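Local coordinates for 3-oxoacyl-(acyl-carrier protein) synthase II (Thermus thermophilus, PDB 1J3N), which probably catalyses the condensation of malonyl-acyl-carrier protein with a growing acyl chain, the carbon-adding step of bacterial fatty acid elongation, at residues L314-V319 against K325-S330; R218-S223 against P371-D376; R283-A288 against Y388-S393. All blocks are in the same frame, centred on the assembly; numbering follows the deposited sequence.

In the fold
The three contacts are grouped around helix 306-324. Contact 1 packs this helix on strand 328-330. Contact 2, its centre about 12 Å from that of contact 1, joins two loops beside it; Lys-317 NZ forms a salt bridge with Asp-374 OD1 (2.5 Å), and Val-329 N probably donates to Asp-376 O (2.7 Å). Contact 3 reaches the same mixed sheet as contact 1 through strand 388-394; their centres are about 13 Å apart, and Val-319 CG1 meets Leu-285 CD1 at 3.9 Å. Contacts 2 and 3 do not touch, their nearest atoms about 8 Å apart. Along the chain, contact 1 is nested inside the loops closed by both others.

Contact 1 of 3, residues L314-V319 against K325-S330; sequences LAIKRV and KRLMVS
Helix segment 314-319 passes segment 325-330 with Ile-316 CA 9.5 Å from Leu-327 CA, a gap spanned by side chains and by no hydrogen bond. The CB atoms of Ile-316, Leu-327 and Val-329 all point into this gap, whereas Met-328, between the last two, is turned from the helix. Ile-316 divides its branches between two partners. Its first torsion (chi1 -77°) sets CG2 anti to the backbone N, and this methyl meets Leu-327 CD1 at 3.6 Å, the two side chains crossing obliquely. The other branch runs out with CD1 fully extended (chi2 180°) and approaches Val-329 CG2 more loosely, at 4.4 Å. Ile-298 of strand 297-299 touches both Ile-316 and Leu-327, and Met-281 of helix 275-288 and Leu-375 also lie against Ile-316. The contact thus belongs to a beta-alpha-beta crossover in which strand 297-299, helix 306-324 and strand 328-330 follow one another, the two strands pairing in parallel. The three touching residues are buried and meet through methyl groups alone. Adhesion here therefore rests on dispersion and the exclusion of water, with no hydrogen bond or charge pair linking helix and strand directly.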
loop_
_atom_site.group_PDB
_atom_site.type_symbol
_atom_site.label_atom_id
_atom_site.label_comp_id
_atom_site.label_asym_id
_atom_site.label_seq_id
_atom_site.Cartn_x
_atom_site.Cartn_y
_atom_site.Cartn_z
ATOM N N LEU A 314 4.616 13.278 24.949
ATOM C CA LEU A 314 3.424 14.025 25.342
ATOM C C LEU A 314 2.175 13.191 25.082
ATOM O O LEU A 314 1.210 13.252 25.845
ATOM C CB LEU A 314 3.325 15.336 24.560
ATOM C CG LEU A 314 4.334 16.437 24.914
ATOM C CD1 LEU A 314 4.153 17.609 23.977
ATOM C CD2 LEU A 314 4.141 16.872 26.362
ATOM N N ALA A 315 2.202 12.410 24.004
ATOM C CA ALA A 315 1.076 11.554 23.641
ATOM C C ALA A 315 0.959 10.380 24.611
ATOM O O ALA A 315 -0.147 9.917 24.923
ATOM C CB ALA A 315 1.254 11.035 22.214
ATOM N N ILE A 316 2.103 9.887 25.075
ATOM C CA ILE A 316 2.107 8.773 26.014
ATOM C C ILE A 316 1.566 9.255 27.357
ATOM O O ILE A 316 0.679 8.627 27.934
ATOM C CB ILE A 316 3.532 8.191 26.183
ATOM C CG1 ILE A 316 3.875 7.323 24.967
ATOM C CG2 ILE A 316 3.636 7.388 27.474
ATOM C CD1 ILE A 316 5.248 6.710 25.018
ATOM N N LYS A 317 2.088 10.378 27.841
ATOM C CA LYS A 317 1.635 10.934 29.113
ATOM C C LYS A 317 0.145 11.240 29.055
ATOM O O LYS A 317 -0.555 11.156 30.060
ATOM C CB LYS A 317 2.406 12.218 29.442
ATOM C CG LYS A 317 3.883 12.014 29.738
ATOM C CD LYS A 317 4.591 13.352 29.933
ATOM C CE LYS A 317 6.063 13.156 30.247
ATOM N NZ LYS A 317 6.789 14.456 30.379
ATOM N N ARG A 318 -0.345 11.583 27.870
ATOM C CA ARG A 318 -1.753 11.904 27.715
ATOM C C ARG A 318 -2.651 10.676 27.799
ATOM O O ARG A 318 -3.715 10.719 28.422
ATOM C CB ARG A 318 -1.994 12.624 26.386
ATOM C CG ARG A 318 -3.427 13.118 26.221
ATOM C CD ARG A 318 -3.632 13.939 24.952
ATOM N NE ARG A 318 -2.736 15.090 24.869
ATOM C CZ ARG A 318 -1.531 15.060 24.303
ATOM N NH1 ARG A 318 -1.077 13.934 23.769
ATOM N NH2 ARG A 318 -0.782 16.156 24.267
ATOM N N VAL A 319 -2.222 9.582 27.175
ATOM C CA VAL A 319 -3.004 8.349 27.167
ATOM C C VAL A 319 -2.844 7.509 28.431
ATOM O O VAL A 319 -3.777 6.839 28.857
ATOM C CB VAL A 319 -2.622 7.455 25.960
ATOM C CG1 VAL A 319 -3.475 6.199 25.952
ATOM C CG2 VAL A 319 -2.796 8.224 24.667
ATOM N N LYS A 325 4.362 7.056 34.222
ATOM C CA LYS A 325 5.540 7.022 35.074
ATOM C C LYS A 325 5.960 5.602 35.455
ATOM O O LYS A 325 7.087 5.379 35.908
ATOM C CB LYS A 325 5.280 7.859 36.337
ATOM C CG LYS A 325 4.947 9.326 36.039
ATOM C CD LYS A 325 4.593 10.125 37.294
ATOM C CE LYS A 325 3.292 9.642 37.921
ATOM N NZ LYS A 325 2.866 10.489 39.071
ATOM N N ARG A 326 5.063 4.641 35.262
ATOM C CA ARG A 326 5.361 3.255 35.606
ATOM C C ARG A 326 5.701 2.430 34.363
ATOM O O ARG A 326 6.040 1.251 34.456
ATOM C CB ARG A 326 4.166 2.634 36.338
ATOM C CG ARG A 326 4.543 1.511 37.295
ATOM C CD ARG A 326 3.481 1.320 38.377
ATOM N NE ARG A 326 2.204 0.874 37.828
ATOM C CZ ARG A 326 1.121 0.625 38.558
ATOM N NH1 ARG A 326 1.153 0.782 39.874
ATOM N NH2 ARG A 326 0.007 0.211 37.970
ATOM N N LEU A 327 5.617 3.067 33.201
ATOM C CA LEU A 327 5.907 2.402 31.936
ATOM C C LEU A 327 7.398 2.309 31.683
ATOM O O LEU A 327 8.188 3.020 32.293
ATOM C CB LEU A 327 5.299 3.183 30.767
ATOM C CG LEU A 327 3.800 3.252 30.495
ATOM C CD1 LEU A 327 3.544 4.359 29.484
ATOM C CD2 LEU A 327 3.297 1.914 29.978
ATOM N N MET A 328 7.769 1.419 30.775
ATOM C CA MET A 328 9.155 1.271 30.361
ATOM C C MET A 328 9.076 1.538 28.870
ATOM O O MET A 328 8.258 0.932 28.174
ATOM C CB MET A 328 9.679 -0.147 30.608
ATOM C CG MET A 328 10.020 -0.444 32.057
ATOM S SD MET A 328 10.785 -2.063 32.242
ATOM C CE MET A 328 9.320 -3.119 32.108
ATOM N N VAL A 329 9.901 2.455 28.384
ATOM C CA VAL A 329 9.886 2.799 26.973
ATOM C C VAL A 329 11.301 2.729 26.419
ATOM O O VAL A 329 12.237 3.245 27.030
ATOM C CB VAL A 329 9.332 4.241 26.759
ATOM C CG1 VAL A 329 9.104 4.508 25.276
ATOM C CG2 VAL A 329 8.033 4.431 27.538
ATOM N N SER A 330 11.473 2.069 25.280
ATOM C CA SER A 330 12.802 2.007 24.680
ATOM C C SER A 330 12.692 2.117 23.165
ATOM O O SER A 330 11.691 1.713 22.567
ATOM C CB SER A 330 13.542 0.718 25.084
ATOM O OG SER A 330 13.178 -0.393 24.287
#

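Contact 2 of 3, residues R218-S223 against P371-D376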
loop_
_atom_site.group_PDB
_atom_site.type_symbol
_atom_site.label_atom_id
_atom_site.label_comp_id
_atom_site.label_asym_id
_atom_site.label_seq_id
_atom_site.Cartn_x
_atom_site.Cartn_y
_atom_site.Cartn_z
ATOM N N ARG A 218 20.295 9.147 18.850
ATOM C CA ARG A 218 20.186 9.245 20.303
ATOM C C ARG A 218 18.830 9.830 20.715
ATOM O O ARG A 218 18.747 10.968 21.183
ATOM C CB ARG A 218 21.327 10.136 20.815
ATOM C CG ARG A 218 21.362 11.519 20.153
ATOM C CD ARG A 218 22.634 12.294 20.498
ATOM N NE ARG A 218 22.995 12.167 21.908
ATOM C CZ ARG A 218 23.875 11.286 22.372
ATOM N NH1 ARG A 218 24.490 10.458 21.538
ATOM N NH2 ARG A 218 24.131 11.225 23.670
ATOM N N PRO A 219 17.752 9.047 20.559
ATOM C CA PRO A 219 16.403 9.503 20.911
ATOM C C PRO A 219 16.205 9.869 22.374
ATOM O O PRO A 219 16.735 9.218 23.275
ATOM C CB PRO A 219 15.518 8.338 20.474
ATOM C CG PRO A 219 16.415 7.149 20.673
ATOM C CD PRO A 219 17.740 7.634 20.138
ATOM N N PHE A 220 15.431 10.928 22.585
ATOM C CA PHE A 220 15.107 11.438 23.908
ATOM C C PHE A 220 16.256 12.174 24.591
ATOM O O PHE A 220 16.110 12.624 25.724
ATOM C CB PHE A 220 14.594 10.302 24.799
ATOM C CG PHE A 220 13.506 9.478 24.154
ATOM C CD1 PHE A 220 12.345 10.083 23.675
ATOM C CD2 PHE A 220 13.665 8.107 23.976
ATOM C CE1 PHE A 220 11.361 9.336 23.023
ATOM C CE2 PHE A 220 12.683 7.348 23.324
ATOM C CZ PHE A 220 11.535 7.966 22.848
ATOM N N THR A 221 17.399 12.304 23.916
ATOM C CA THR A 221 18.516 13.025 24.513
ATOM C C THR A 221 18.414 14.499 24.132
ATOM O O THR A 221 17.773 14.855 23.141
ATOM C CB THR A 221 19.884 12.512 24.036
ATOM O OG1 THR A 221 20.000 12.718 22.624
ATOM C CG2 THR A 221 20.058 11.040 24.377
ATOM N N LEU A 222 19.052 15.352 24.923
ATOM C CA LEU A 222 19.037 16.789 24.680
ATOM C C LEU A 222 19.765 17.168 23.393
ATOM O O LEU A 222 19.472 18.200 22.796
ATOM C CB LEU A 222 19.680 17.512 25.862
ATOM C CG LEU A 222 18.892 17.518 27.177
ATOM C CD1 LEU A 222 19.832 17.772 28.351
ATOM C CD2 LEU A 222 17.802 18.583 27.105
ATOM N N SER A 223 20.706 16.330 22.965
ATOM C CA SER A 223 21.484 16.599 21.755
ATOM C C SER A 223 20.992 15.901 20.484
ATOM O O SER A 223 21.700 15.887 19.472
ATOM C CB SER A 223 22.953 16.237 21.997
ATOM O OG SER A 223 23.083 14.900 22.457
ATOM N N PRO A 371 15.272 16.198 30.407
ATOM C CA PRO A 371 14.404 16.244 31.590
ATOM C C PRO A 371 12.929 16.536 31.312
ATOM O O PRO A 371 12.064 16.162 32.093
ATOM C CB PRO A 371 15.059 17.321 32.452
ATOM C CG PRO A 371 15.656 18.250 31.426
ATOM C CD PRO A 371 16.266 17.286 30.439
ATOM N N GLU A 372 12.643 17.211 30.206
ATOM C CA GLU A 372 11.263 17.528 29.858
ATOM C C GLU A 372 10.464 16.256 29.553
ATOM O O GLU A 372 9.234 16.250 29.635
ATOM C CB GLU A 372 11.227 18.461 28.645
ATOM C CG GLU A 372 9.822 18.747 28.134
ATOM C CD GLU A 372 9.822 19.481 26.809
ATOM O OE1 GLU A 372 9.921 20.729 26.803
ATOM O OE2 GLU A 372 9.735 18.800 25.767
ATOM N N LEU A 373 11.172 15.186 29.200
ATOM C CA LEU A 373 10.550 13.900 28.877
ATOM C C LEU A 373 10.836 12.918 30.018
ATOM O O LEU A 373 11.711 12.061 29.905
ATOM C CB LEU A 373 11.138 13.361 27.568
ATOM C CG LEU A 373 11.260 14.367 26.415
ATOM C CD1 LEU A 373 12.023 13.740 25.260
ATOM C CD2 LEU A 373 9.876 14.810 25.971
ATOM N N ASP A 374 10.088 13.041 31.109
ATOM C CA ASP A 374 10.298 12.196 32.282
ATOM C C ASP A 374 9.697 10.794 32.233
ATOM O O ASP A 374 8.806 10.458 33.017
ATOM C CB ASP A 374 9.794 12.919 33.536
ATOM C CG ASP A 374 8.301 13.181 33.496
ATOM O OD1 ASP A 374 7.837 13.800 32.515
ATOM O OD2 ASP A 374 7.596 12.769 34.444
ATOM N N LEU A 375 10.188 9.973 31.314
ATOM C CA LEU A 375 9.714 8.603 31.201
ATOM C C LEU A 375 10.917 7.690 31.360
ATOM O O LEU A 375 12.054 8.110 31.150
ATOM C CB LEU A 375 9.054 8.361 29.841
ATOM C CG LEU A 375 7.718 9.057 29.568
ATOM C CD1 LEU A 375 7.213 8.667 28.184
ATOM C CD2 LEU A 375 6.702 8.654 30.630
ATOM N N ASP A 376 10.665 6.445 31.742
ATOM C CA ASP A 376 11.739 5.479 31.916
ATOM C C ASP A 376 12.107 4.937 30.533
ATOM O O ASP A 376 11.393 4.100 29.988
ATOM C CB ASP A 376 11.270 4.333 32.820
ATOM C CG ASP A 376 12.381 3.358 33.147
ATOM O OD1 ASP A 376 13.418 3.376 32.454
ATOM O OD2 ASP A 376 12.214 2.563 34.092
#
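Phe-220 and Leu-373 meet with similar first torsions (chi1 -50° and -46°), each holding CG opposite its own carbonyl carbon and beside its backbone N. Leu-373 points its CB at the loop 218-223 and brings CD1 to the edge of the phenyl ring, near the ring plane, at 4.0 Å from Phe-220 CD1. The two side chains cross at about a right angle, and the same methyl also comes within 4.1 Å of Phe-220 CA. One ring face carries Pro-219 CB, 3.9 Å above the plane and displaced toward the rim. Further out, in an exposed position, Leu-222 bends its tip to Pro-371: CD2 lies 3.9 Å from Pro-371 CD, with CG and CD1 only slightly farther from that carbon.

Phe-220 takes a positive phi (74°) as the third residue of a type II beta turn from Arg-218 to Thr-221. The turn's backbone bond, Thr-221 N to Arg-218 O, is weak, but Thr-221 OG1 donates to the same oxygen at 2.6 Å from a position tilted moderately out of the carbonyl plane. Phe-220 N is hydrogen-bonded to Asp-309 OD2 of helix 306-324, and Arg-218 forms a salt bridge with Asp-368. Leu-373 in turn rests on Val-313 of that helix. The arrangement is a loop-to-loop contact of the beta-ketoacyl synthase fold: the loop bearing the type II turn, before strand 232-240, packs on the 371-376 loop, whose Leu-373 leads into the inverse gamma turn centred on Asp-374.

Contact 3 of 3, residues R283-A288 against Y388-S393; sequences RALKDA and YALSNS
Ala-284 and Leu-285 pack on Leu-390 in a buried helix-on-sheet contact of the thiolase-type fold, where the C-terminal end of helix 275-288 lies over strand 388-394. That strand pairs in parallel with strand 297-299 and antiparallel with 399-406, so the helix covers an interior part of the mixed sheet. The closest backbone approach is Ala-284 CA to Leu-390 CA, 8.2 Å, a separation allowed by the short side chain of alanine.

Leu-390 supplies the largest share of the interface from the strand, with CD2 making the closest contacts. Its first torsion (chi1 -67°) places CG beside the backbone N, and CD2 faces both helix residues, 4.3 Å from Ala-284 CB and 4.4 Å from Leu-285 CD2. The CB of Leu-285 leaves the helix to one side of the strand, and CD2 then comes round to Leu-390. Phe-320 of helix 306-324 touches both leucines, so the apolar layer continues from one helix to the next. Ala-389 and Ser-391, alternating with Leu-390, instead meet Thr-351 of helix 343-357; the sheet is therefore sandwiched between helices, as expected of this layered fold.

Polar groups tie the helix down on its other sides. Asp-287 OD2 accepts a hydrogen bond from Phe-258 N, and Arg-283 NH1 reaches Arg-260 O as well as Thr-151 O of the second subunit, bringing this helix to the dimer interface. Near the helix end the apolar contact gives way to a solvent bridge: one water donates to Ala-288 O at 3.2 Å and is hydrogen-bonded to Tyr-388 OH at 3.1 Å.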
loop_
_atom_site.group_PDB
_atom_site.type_symbol
_atom_site.label_atom_id
_atom_site.label_comp_id
_atom_site.label_asym_id
_atom_site.label_seq_id
_atom_site.Cartn_x
_atom_site.Cartn_y
_atom_site.Cartn_z
ATOM N N ARG A 283 -6.682 3.847 20.346
ATOM C CA ARG A 283 -7.451 2.919 19.531
ATOM C C ARG A 283 -6.887 1.510 19.607
ATOM O O ARG A 283 -7.630 0.535 19.482
ATOM C CB ARG A 283 -7.495 3.401 18.079
ATOM C CG ARG A 283 -8.411 4.590 17.904
ATOM C CD ARG A 283 -8.265 5.253 16.560
ATOM N NE ARG A 283 -9.277 6.288 16.392
ATOM C CZ ARG A 283 -9.312 7.145 15.378
ATOM N NH1 ARG A 283 -8.383 7.100 14.433
ATOM N NH2 ARG A 283 -10.288 8.041 15.304
ATOM N N ALA A 284 -5.576 1.398 19.816
ATOM C CA ALA A 284 -4.949 0.080 19.917
ATOM C C ALA A 284 -5.372 -0.573 21.223
ATOM O O ALA A 284 -5.610 -1.779 21.275
ATOM C CB ALA A 284 -3.440 0.205 19.861
ATOM N N LEU A 285 -5.454 0.229 22.283
ATOM C CA LEU A 285 -5.869 -0.277 23.584
ATOM C C LEU A 285 -7.327 -0.726 23.516
ATOM O O LEU A 285 -7.664 -1.817 23.964
ATOM C CB LEU A 285 -5.695 0.797 24.666
ATOM C CG LEU A 285 -4.242 1.168 25.003
ATOM C CD1 LEU A 285 -4.221 2.324 25.999
ATOM C CD2 LEU A 285 -3.517 -0.040 25.567
ATOM N N LYS A 286 -8.185 0.121 22.954
ATOM C CA LYS A 286 -9.606 -0.195 22.806
ATOM C C LYS A 286 -9.800 -1.468 21.977
ATOM O O LYS A 286 -10.570 -2.349 22.348
ATOM C CB LYS A 286 -10.342 0.970 22.125
ATOM C CG LYS A 286 -10.468 2.240 22.974
ATOM C CD LYS A 286 -11.047 3.403 22.158
ATOM C CE LYS A 286 -11.364 4.625 23.024
ATOM N NZ LYS A 286 -10.174 5.211 23.708
ATOM N N ASP A 287 -9.100 -1.556 20.850
ATOM C CA ASP A 287 -9.198 -2.728 19.978
ATOM C C ASP A 287 -8.770 -4.019 20.711
ATOM O O ASP A 287 -9.377 -5.078 20.528
ATOM C CB ASP A 287 -8.337 -2.504 18.723
ATOM C CG ASP A 287 -8.439 -3.644 17.726
ATOM O OD1 ASP A 287 -9.568 -3.979 17.310
ATOM O OD2 ASP A 287 -7.384 -4.200 17.354
ATOM N N ALA A 288 -7.741 -3.929 21.551
ATOM C CA ALA A 288 -7.272 -5.100 22.295
ATOM C C ALA A 288 -8.102 -5.339 23.557
ATOM O O ALA A 288 -7.977 -6.375 24.213
ATOM C CB ALA A 288 -5.815 -4.931 22.664
ATOM N N TYR A 388 1.377 -6.904 28.591
ATOM C CA TYR A 388 1.018 -6.148 27.397
ATOM C C TYR A 388 2.066 -5.089 27.028
ATOM O O TYR A 388 2.694 -4.461 27.900
ATOM C CB TYR A 388 -0.348 -5.474 27.599
ATOM C CG TYR A 388 -1.523 -6.436 27.653
ATOM C CD1 TYR A 388 -2.042 -7.000 26.489
ATOM C CD2 TYR A 388 -2.117 -6.781 28.872
ATOM C CE1 TYR A 388 -3.128 -7.881 26.529
ATOM C CE2 TYR A 388 -3.205 -7.665 28.926
ATOM C CZ TYR A 388 -3.705 -8.210 27.751
ATOM O OH TYR A 388 -4.780 -9.076 27.789
ATOM N N ALA A 389 2.236 -4.891 25.724
ATOM C CA ALA A 389 3.193 -3.923 25.203
ATOM C C ALA A 389 2.697 -3.322 23.892
ATOM O O ALA A 389 1.991 -3.985 23.116
ATOM C CB ALA A 389 4.541 -4.599 24.977
ATOM N N LEU A 390 3.059 -2.064 23.648
ATOM C CA LEU A 390 2.676 -1.404 22.408
ATOM C C LEU A 390 3.908 -1.183 21.536
ATOM O O LEU A 390 5.035 -1.110 22.039
ATOM C CB LEU A 390 2.017 -0.045 22.680
ATOM C CG LEU A 390 0.650 0.005 23.371
ATOM C CD1 LEU A 390 0.150 1.443 23.369
ATOM C CD2 LEU A 390 -0.342 -0.908 22.645
ATOM N N SER A 391 3.674 -1.085 20.233
ATOM C CA SER A 391 4.714 -0.823 19.252
ATOM C C SER A 391 4.214 0.373 18.444
ATOM O O SER A 391 3.240 0.259 17.708
ATOM C CB SER A 391 4.907 -2.027 18.336
ATOM O OG SER A 391 6.083 -1.865 17.563
ATOM N N ASN A 392 4.882 1.516 18.580
ATOM C CA ASN A 392 4.455 2.730 17.889
ATOM C C ASN A 392 5.142 3.041 16.566
ATOM O O ASN A 392 6.327 2.773 16.384
ATOM C CB ASN A 392 4.612 3.953 18.805
ATOM C CG ASN A 392 3.653 3.937 19.993
ATOM O OD1 ASN A 392 2.624 3.266 19.969
ATOM N ND2 ASN A 392 3.984 4.704 21.031
ATOM N N SER A 393 4.376 3.637 15.655
ATOM C CA SER A 393 4.866 4.048 14.344
ATOM C C SER A 393 4.073 5.276 13.897
ATOM O O SER A 393 2.899 5.162 13.534
ATOM C CB SER A 393 4.702 2.913 13.336
ATOM O OG SER A 393 5.578 1.844 13.648
HETATM O O HOH W 1 -6.156 -8.868 24.978
#